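Local coordinates for flagellar regulatory protein C (Vibrio cholerae, PDB 4QHS) that probably hydrolyses ATP as a heptameric AAA+ ring to activate sigma-54-dependent transcription of flagellar genes, at residues 27-41 with 53-65. Residues are numbered along the deposited sequence; the frame is centred on the assembly and turned at random.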
ATOM      1  N   LEU A  27     -35.704   7.885  38.365  1.00 42.06           N
ATOM      2  CA  LEU A  27     -34.315   7.840  38.034  1.00 44.81           C
ATOM      3  C   LEU A  27     -33.516   8.528  39.084  1.00 46.75           C
ATOM      4  O   LEU A  27     -32.546   7.997  39.551  1.00 44.14           O
ATOM      5  CB  LEU A  27     -34.083   8.575  36.739  1.00 44.50           C
ATOM      6  CG  LEU A  27     -33.736   7.825  35.490  1.00 56.29           C
ATOM      7  CD1 LEU A  27     -32.821   6.713  35.799  1.00 51.16           C
ATOM      8  CD2 LEU A  27     -34.978   7.314  34.910  1.00 68.57           C
ATOM      9  N   LEU A  28     -33.916   9.736  39.433  1.00 38.70           N
ATOM     10  CA  LEU A  28     -33.189  10.523  40.424  1.00 49.25           C
ATOM     11  C   LEU A  28     -33.117   9.831  41.787  1.00 52.93           C
ATOM     12  O   LEU A  28     -32.097   9.923  42.467  1.00 47.53           O
ATOM     13  CB  LEU A  28     -33.807  11.915  40.587  1.00 61.35           C
ATOM     14  CG  LEU A  28     -33.293  13.015  39.648  1.00 68.57           C
ATOM     15  CD1 LEU A  28     -31.851  12.755  39.214  1.00 65.35           C
ATOM     16  CD2 LEU A  28     -34.187  13.176  38.436  1.00 72.94           C
ATOM     17  N   ALA A  29     -34.185   9.143  42.185  1.00 48.97           N
ATOM     18  CA  ALA A  29     -34.155   8.347  43.415  1.00 48.17           C
ATOM     19  C   ALA A  29     -33.151   7.196  43.317  1.00 51.46           C
ATOM     20  O   ALA A  29     -32.514   6.840  44.307  1.00 57.03           O
ATOM     21  CB  ALA A  29     -35.521   7.813  43.730  1.00 38.36           C
ATOM     22  N   LEU A  30     -33.010   6.604  42.133  1.00 41.42           N
ATOM     23  CA  LEU A  30     -31.978   5.573  41.949  1.00 43.37           C
ATOM     24  C   LEU A  30     -30.605   6.233  42.054  1.00 43.01           C
ATOM     25  O   LEU A  30     -29.688   5.742  42.729  1.00 39.56           O
ATOM     26  CB  LEU A  30     -32.128   4.859  40.605  1.00 41.51           C
ATOM     27  CG  LEU A  30     -32.829   3.493  40.536  1.00 48.34           C
ATOM     28  CD1 LEU A  30     -33.294   3.047  41.877  1.00 45.36           C
ATOM     29  CD2 LEU A  30     -33.992   3.506  39.569  1.00 45.03           C
ATOM     30  N   ALA A  31     -30.482   7.368  41.386  1.00 41.54           N
ATOM     31  CA  ALA A  31     -29.251   8.125  41.420  1.00 41.62           C
ATOM     32  C   ALA A  31     -28.848   8.435  42.871  1.00 46.50           C
ATOM     33  O   ALA A  31     -27.705   8.182  43.264  1.00 44.26           O
ATOM     34  CB  ALA A  31     -29.402   9.394  40.607  1.00 41.51           C
ATOM     35  N   ASP A  32     -29.791   8.927  43.675  1.00 46.80           N
ATOM     36  CA  ASP A  32     -29.506   9.238  45.079  1.00 51.89           C
ATOM     37  C   ASP A  32     -28.914   8.034  45.808  1.00 47.00           C
ATOM     38  O   ASP A  32     -28.006   8.179  46.635  1.00 45.21           O
ATOM     39  CB  ASP A  32     -30.771   9.710  45.805  1.00 70.28           C
ATOM     40  CG  ASP A  32     -31.150  11.141  45.461  1.00 83.51           C
ATOM     41  OD1 ASP A  32     -30.260  11.911  45.044  1.00 86.34           O
ATOM     42  OD2 ASP A  32     -32.341  11.495  45.621  1.00 87.18           O
ATOM     43  N   LYS A  33     -29.412   6.863  45.484  1.00 41.90           N
ATOM     44  CA  LYS A  33     -28.864   5.656  46.035  1.00 51.46           C
ATOM     45  C   LYS A  33     -27.420   5.411  45.646  1.00 49.64           C
ATOM     46  O   LYS A  33     -26.617   5.237  46.518  1.00 58.74           O
ATOM     47  CB  LYS A  33     -29.720   4.449  45.699  1.00 50.99           C
ATOM     48  CG  LYS A  33     -30.664   4.055  46.776  1.00 46.30           C
ATOM     49  CD  LYS A  33     -31.682   3.073  46.299  1.00 44.46           C
ATOM     50  CE  LYS A  33     -32.526   2.547  47.415  1.00 36.29           C
ATOM     51  NZ  LYS A  33     -33.516   1.610  46.912  1.00 50.19           N
ATOM     52  N   VAL A  34     -27.082   5.383  44.363  1.00 38.79           N
ATOM     53  CA  VAL A  34     -25.676   5.148  43.981  1.00 44.58           C
ATOM     54  C   VAL A  34     -24.765   6.206  44.523  1.00 43.28           C
ATOM     55  O   VAL A  34     -23.634   5.913  44.925  1.00 41.17           O
ATOM     56  CB  VAL A  34     -25.366   5.165  42.456  1.00 46.29           C
ATOM     57  CG1 VAL A  34     -24.789   3.831  42.000  1.00 40.77           C
ATOM     58  CG2 VAL A  34     -26.513   5.675  41.632  1.00 33.25           C
ATOM     59  N   ALA A  35     -25.254   7.442  44.475  1.00 39.09           N
ATOM     60  CA  ALA A  35     -24.430   8.602  44.785  1.00 43.11           C
ATOM     61  C   ALA A  35     -23.787   8.428  46.148  1.00 41.89           C
ATOM     62  O   ALA A  35     -22.616   8.717  46.318  1.00 53.31           O
ATOM     63  CB  ALA A  35     -25.249   9.883  44.722  1.00 37.65           C
ATOM     64  N   LYS A  36     -24.539   7.899  47.081  1.00 41.82           N
ATOM     65  CA  LYS A  36     -24.035   7.685  48.401  1.00 53.90           C
ATOM     66  C   LYS A  36     -22.902   6.685  48.452  1.00 51.40           C
ATOM     67  O   LYS A  36     -22.185   6.637  49.415  1.00 50.69           O
ATOM     68  CB  LYS A  36     -25.169   7.291  49.328  1.00 55.58           C
ATOM     69  CG  LYS A  36     -26.012   8.459  49.736  1.00 72.90           C
ATOM     70  CD  LYS A  36     -27.471   8.243  49.437  1.00 89.61           C
ATOM     71  CE  LYS A  36     -28.344   8.414  50.674  1.00 99.12           C
ATOM     72  NZ  LYS A  36     -28.723   7.118  51.295  1.00 99.03           N
ATOM     73  N   THR A  37     -22.729   5.906  47.402  1.00 46.07           N
ATOM     74  CA  THR A  37     -21.632   4.956  47.336  1.00 41.58           C
ATOM     75  C   THR A  37     -20.501   5.386  46.418  1.00 47.21           C
ATOM     76  O   THR A  37     -20.510   6.461  45.899  1.00 49.68           O
ATOM     77  CB  THR A  37     -22.116   3.585  46.907  1.00 40.01           C
ATOM     78  OG1 THR A  37     -22.189   3.518  45.494  1.00 33.20           O
ATOM     79  CG2 THR A  37     -23.463   3.319  47.468  1.00 34.75           C
ATOM     80  N   ASP A  38     -19.527   4.515  46.235  1.00 43.56           N
ATOM     81  CA  ASP A  38     -18.382   4.793  45.405  1.00 37.40           C
ATOM     82  C   ASP A  38     -18.431   4.054  44.086  1.00 48.09           C
ATOM     83  O   ASP A  38     -17.494   4.070  43.338  1.00 45.78           O
ATOM     84  CB  ASP A  38     -17.102   4.403  46.127  1.00 49.81           C
ATOM     85  CG  ASP A  38     -16.375   5.585  46.718  1.00 68.23           C
ATOM     86  OD1 ASP A  38     -16.731   6.732  46.447  1.00 74.05           O
ATOM     87  OD2 ASP A  38     -15.428   5.367  47.470  1.00 73.46           O
ATOM     88  N   ALA A  39     -19.542   3.412  43.803  1.00 45.81           N
ATOM     89  CA  ALA A  39     -19.678   2.591  42.620  1.00 42.28           C
ATOM     90  C   ALA A  39     -19.616   3.357  41.317  1.00 43.05           C
ATOM     91  O   ALA A  39     -19.988   4.491  41.254  1.00 36.45           O
ATOM     92  CB  ALA A  39     -20.940   1.831  42.680  1.00 33.73           C
ATOM     93  N   ASN A  40     -19.155   2.684  40.280  1.00 39.43           N
ATOM     94  CA  ASN A  40     -19.153   3.228  38.954  1.00 30.94           C
ATOM     95  C   ASN A  40     -20.554   3.324  38.457  1.00 38.06           C
ATOM     96  O   ASN A  40     -21.342   2.459  38.694  1.00 34.77           O
ATOM     97  CB  ASN A  40     -18.391   2.352  38.001  1.00 31.12           C
ATOM     98  CG  ASN A  40     -16.965   2.239  38.331  1.00 37.02           C
ATOM     99  OD1 ASN A  40     -16.341   3.152  38.803  1.00 43.43           O
ATOM    100  ND2 ASN A  40     -16.429   1.112  38.052  1.00 46.38           N
ATOM    101  N   VAL A  41     -20.855   4.398  37.766  1.00 32.61           N
ATOM    102  CA  VAL A  41     -22.202   4.636  37.257  1.00 37.40           C
ATOM    103  C   VAL A  41     -22.195   4.866  35.750  1.00 31.00           C
ATOM    104  O   VAL A  41     -21.494   5.760  35.249  1.00 37.07           O
ATOM    105  CB  VAL A  41     -22.862   5.859  37.912  1.00 43.93           C
ATOM    106  CG1 VAL A  41     -24.239   6.056  37.312  1.00 41.00           C
ATOM    107  CG2 VAL A  41     -22.916   5.707  39.425  1.00 33.85           C
ATOM    108  N   VAL A  53     -25.957  16.773  33.458  1.00 73.87           N
ATOM    109  CA  VAL A  53     -26.262  17.320  34.768  1.00 70.80           C
ATOM    110  C   VAL A  53     -26.568  16.231  35.797  1.00 70.21           C
ATOM    111  O   VAL A  53     -26.293  16.404  36.985  1.00 71.48           O
ATOM    112  CB  VAL A  53     -27.448  18.320  34.696  1.00 76.71           C
ATOM    113  CG1 VAL A  53     -27.104  19.484  33.770  1.00 68.78           C
ATOM    114  CG2 VAL A  53     -28.733  17.625  34.254  1.00 81.28           C
ATOM    115  N   MET A  54     -27.128  15.115  35.337  1.00 66.65           N
ATOM    116  CA  MET A  54     -27.426  13.976  36.202  1.00 55.78           C
ATOM    117  C   MET A  54     -26.156  13.470  36.884  1.00 57.61           C
ATOM    118  O   MET A  54     -26.156  13.120  38.068  1.00 61.25           O
ATOM    119  CB  MET A  54     -28.086  12.860  35.390  1.00 56.94           C
ATOM    120  CG  MET A  54     -27.731  11.453  35.829  1.00 53.74           C
ATOM    121  SD  MET A  54     -28.982  10.685  36.849  1.00 85.24           S
ATOM    122  CE  MET A  54     -29.461   9.340  35.774  1.00 93.13           C
ATOM    123  N   SER A  55     -25.065  13.457  36.131  1.00 45.41           N
ATOM    124  CA  SER A  55     -23.762  13.092  36.666  1.00 48.50           C
ATOM    125  C   SER A  55     -23.260  14.122  37.680  1.00 48.51           C
ATOM    126  O   SER A  55     -22.633  13.780  38.688  1.00 42.19           O
ATOM    127  CB  SER A  55     -22.770  12.939  35.514  1.00 48.71           C
ATOM    128  OG  SER A  55     -23.227  13.680  34.397  1.00 55.75           O
ATOM    129  N   ARG A  56     -23.530  15.391  37.408  1.00 51.17           N
ATOM    130  CA  ARG A  56     -23.104  16.431  38.320  1.00 58.79           C
ATOM    131  C   ARG A  56     -23.973  16.356  39.574  1.00 54.85           C
ATOM    132  O   ARG A  56     -23.515  16.632  40.685  1.00 51.24           O
ATOM    133  CB  ARG A  56     -23.185  17.804  37.652  1.00 77.95           C
ATOM    134  CG  ARG A  56     -22.296  18.871  38.291  1.00 88.61           C
ATOM    135  CD  ARG A  56     -21.973  19.997  37.310  1.00 98.59           C
ATOM    136  NE  ARG A  56     -21.298  19.501  36.110  1.00100.29           N
ATOM    137  CZ  ARG A  56     -21.800  19.578  34.880  1.00104.03           C
ATOM    138  NH1 ARG A  56     -22.983  20.150  34.678  1.00107.81           N
ATOM    139  NH2 ARG A  56     -21.115  19.089  33.851  1.00103.94           N
ATOM    140  N   TYR A  57     -25.224  15.951  39.386  1.00 50.30           N
ATOM    141  CA  TYR A  57     -26.134  15.725  40.498  1.00 44.65           C
ATOM    142  C   TYR A  57     -25.611  14.596  41.378  1.00 48.42           C
ATOM    143  O   TYR A  57     -25.661  14.660  42.601  1.00 46.92           O
ATOM    144  CB  TYR A  57     -27.521  15.391  39.972  1.00 47.36           C
ATOM    145  CG  TYR A  57     -28.514  14.983  41.021  1.00 51.84           C
ATOM    146  CD1 TYR A  57     -28.550  13.683  41.510  1.00 51.09           C
ATOM    147  CD2 TYR A  57     -29.439  15.890  41.506  1.00 52.20           C
ATOM    148  CE1 TYR A  57     -29.469  13.310  42.467  1.00 53.82           C
ATOM    149  CE2 TYR A  57     -30.368  15.522  42.460  1.00 59.68           C
ATOM    150  CZ  TYR A  57     -30.376  14.232  42.938  1.00 57.77           C
ATOM    151  OH  TYR A  57     -31.303  13.867  43.891  1.00 58.72           O
ATOM    152  N   ILE A  58     -25.110  13.548  40.741  1.00 42.04           N
ATOM    153  CA  ILE A  58     -24.598  12.423  41.495  1.00 45.16           C
ATOM    154  C   ILE A  58     -23.406  12.865  42.357  1.00 49.77           C
ATOM    155  O   ILE A  58     -23.335  12.539  43.545  1.00 53.96           O
ATOM    156  CB  ILE A  58     -24.212  11.270  40.559  1.00 43.32           C
ATOM    157  CG1 ILE A  58     -25.490  10.595  40.056  1.00 44.38           C
ATOM    158  CG2 ILE A  58     -23.318  10.274  41.286  1.00 45.18           C
ATOM    159  CD1 ILE A  58     -25.273   9.507  39.038  1.00 39.38           C
ATOM    160  N   HIS A  59     -22.502  13.637  41.758  1.00 40.34           N
ATOM    161  CA  HIS A  59     -21.326  14.163  42.453  1.00 43.86           C
ATOM    162  C   HIS A  59     -21.720  14.920  43.708  1.00 45.43           C
ATOM    163  O   HIS A  59     -21.188  14.670  44.783  1.00 46.63           O
ATOM    164  CB  HIS A  59     -20.529  15.083  41.531  1.00 41.64           C
ATOM    165  CG  HIS A  59     -19.298  15.646  42.157  1.00 45.59           C
ATOM    166  ND1 HIS A  59     -18.136  14.916  42.292  1.00 47.78           N
ATOM    167  CD2 HIS A  59     -19.041  16.870  42.682  1.00 44.43           C
ATOM    168  CE1 HIS A  59     -17.214  15.668  42.870  1.00 48.05           C
ATOM    169  NE2 HIS A  59     -17.735  16.859  43.111  1.00 48.94           N
ATOM    170  N   ASN A  60     -22.675  15.831  43.559  1.00 45.17           N
ATOM    171  CA  ASN A  60     -23.086  16.690  44.656  1.00 56.75           C
ATOM    172  C   ASN A  60     -23.853  15.945  45.730  1.00 57.09           C
ATOM    173  O   ASN A  60     -23.925  16.409  46.866  1.00 62.31           O
ATOM    174  CB  ASN A  60     -23.928  17.863  44.132  1.00 62.24           C
ATOM    175  CG  ASN A  60     -23.160  18.738  43.151  1.00 75.88           C
ATOM    176  OD1 ASN A  60     -21.962  18.979  43.320  1.00 83.18           O
ATOM    177  ND2 ASN A  60     -23.844  19.210  42.118  1.00 79.13           N
ATOM    178  N   ALA A  61     -24.415  14.787  45.390  1.00 47.44           N
ATOM    179  CA  ALA A  61     -25.174  14.027  46.383  1.00 52.24           C
ATOM    180  C   ALA A  61     -24.267  13.041  47.109  1.00 54.02           C
ATOM    181  O   ALA A  61     -24.659  12.416  48.087  1.00 56.51           O
ATOM    182  CB  ALA A  61     -26.332  13.303  45.729  1.00 54.88           C
ATOM    183  N   SER A  62     -23.046  12.905  46.613  1.00 44.10           N
ATOM    184  CA  SER A  62     -22.114  11.921  47.129  1.00 38.33           C
ATOM    185  C   SER A  62     -21.194  12.583  48.149  1.00 45.02           C
ATOM    186  O   SER A  62     -21.058  13.799  48.160  1.00 46.99           O
ATOM    187  CB  SER A  62     -21.299  11.314  45.974  1.00 38.46           C
ATOM    188  OG  SER A  62     -20.209  12.142  45.656  1.00 43.89           O
ATOM    189  N   PRO A  63     -20.540  11.787  49.002  1.00 51.59           N
ATOM    190  CA  PRO A  63     -19.592  12.361  49.965  1.00 53.12           C
ATOM    191  C   PRO A  63     -18.388  13.074  49.318  1.00 54.56           C
ATOM    192  O   PRO A  63     -17.632  13.753  50.010  1.00 58.97           O
ATOM    193  CB  PRO A  63     -19.126  11.133  50.754  1.00 58.22           C
ATOM    194  CG  PRO A  63     -19.339   9.983  49.814  1.00 55.45           C
ATOM    195  CD  PRO A  63     -20.608  10.319  49.110  1.00 50.16           C
ATOM    196  N   ARG A  64     -18.220  12.935  48.011  1.00 53.67           N
ATOM    197  CA  ARG A  64     -17.089  13.553  47.320  1.00 57.40           C
ATOM    198  C   ARG A  64     -17.434  14.933  46.777  1.00 55.02           C
ATOM    199  O   ARG A  64     -16.659  15.514  46.023  1.00 58.67           O
ATOM    200  CB  ARG A  64     -16.615  12.644  46.173  1.00 57.58           C
ATOM    201  CG  ARG A  64     -16.545  11.189  46.578  1.00 60.73           C
ATOM    202  CD  ARG A  64     -16.218  10.296  45.418  1.00 54.48           C
ATOM    203  NE  ARG A  64     -14.816  10.387  45.093  1.00 62.45           N
ATOM    204  CZ  ARG A  64     -13.880   9.609  45.616  1.00 59.33           C
ATOM    205  NH1 ARG A  64     -14.199   8.667  46.490  1.00 57.74           N
ATOM    206  NH2 ARG A  64     -12.626   9.785  45.261  1.00 46.78           N
ATOM    207  N   LYS A  65     -18.604  15.442  47.150  1.00 48.24           N
ATOM    208  CA  LYS A  65     -19.132  16.694  46.611  1.00 55.47           C
ATOM    209  C   LYS A  65     -18.158  17.895  46.648  1.00 61.44           C
ATOM    210  O   LYS A  65     -18.118  18.696  45.714  1.00 65.99           O
ATOM    211  CB  LYS A  65     -20.423  17.061  47.353  1.00 58.02           C
ATOM    212  CG  LYS A  65     -20.933  18.470  47.082  1.00 72.51           C
ATOM    213  CD  LYS A  65     -22.121  18.826  47.977  1.00 78.10           C
ATOM    214  CE  LYS A  65     -22.556  20.279  47.777  1.00 79.98           C
ATOM    215  NZ  LYS A  65     -23.701  20.665  48.655  1.00 77.30           N
TER
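Y57 and D32 join helices 51-61 and 23-35 through a hydrogen bond: OH of Y57 donates to OD1 of D32 at an unusually short modelled 2.5 Å, whose exact value is doubtful. The carboxylate comes in at the edge of the ring, near its plane, and the two planes are 28° apart. Y57 reaches it because its CG stands anti to the backbone N (chi1 173°), which sends the ring across to the other helix. One face of that ring carries L28. Its CD1 sits over the ring centre, 4.1 Å from the centroid, in a CH-pi contact.

The helices cross at -45°, with short-segment axes 8.6 Å apart at their closest. A31, A35 and A61 face across the interface, consistent with this close approach. CB of A31 rests on SD of M54 (4.0 Å) and also touches I58. Further along, CB of A35 meets CB of A61 at 3.7 Å. I58 and V41 meet tip to tip, CD1 to CG1 at 4.0 Å, so the packing extends to the first residue of strand 41-44.

At the far end D38 and R64 form a weak salt bridge, OD1 to NH1 3.2 Å. R64 is held more firmly by its NE, which bonds to O of G111.

Helix 23-35 leads into strand 41-44 of the AAA+ core sheet; helix 51-61 follows that strand after the Walker A P-loop, which probably binds nucleotide. The apolar seam has polar links towards its margins: the tyrosine hydroxyl is tied to the carboxylate while L28 covers one ring face.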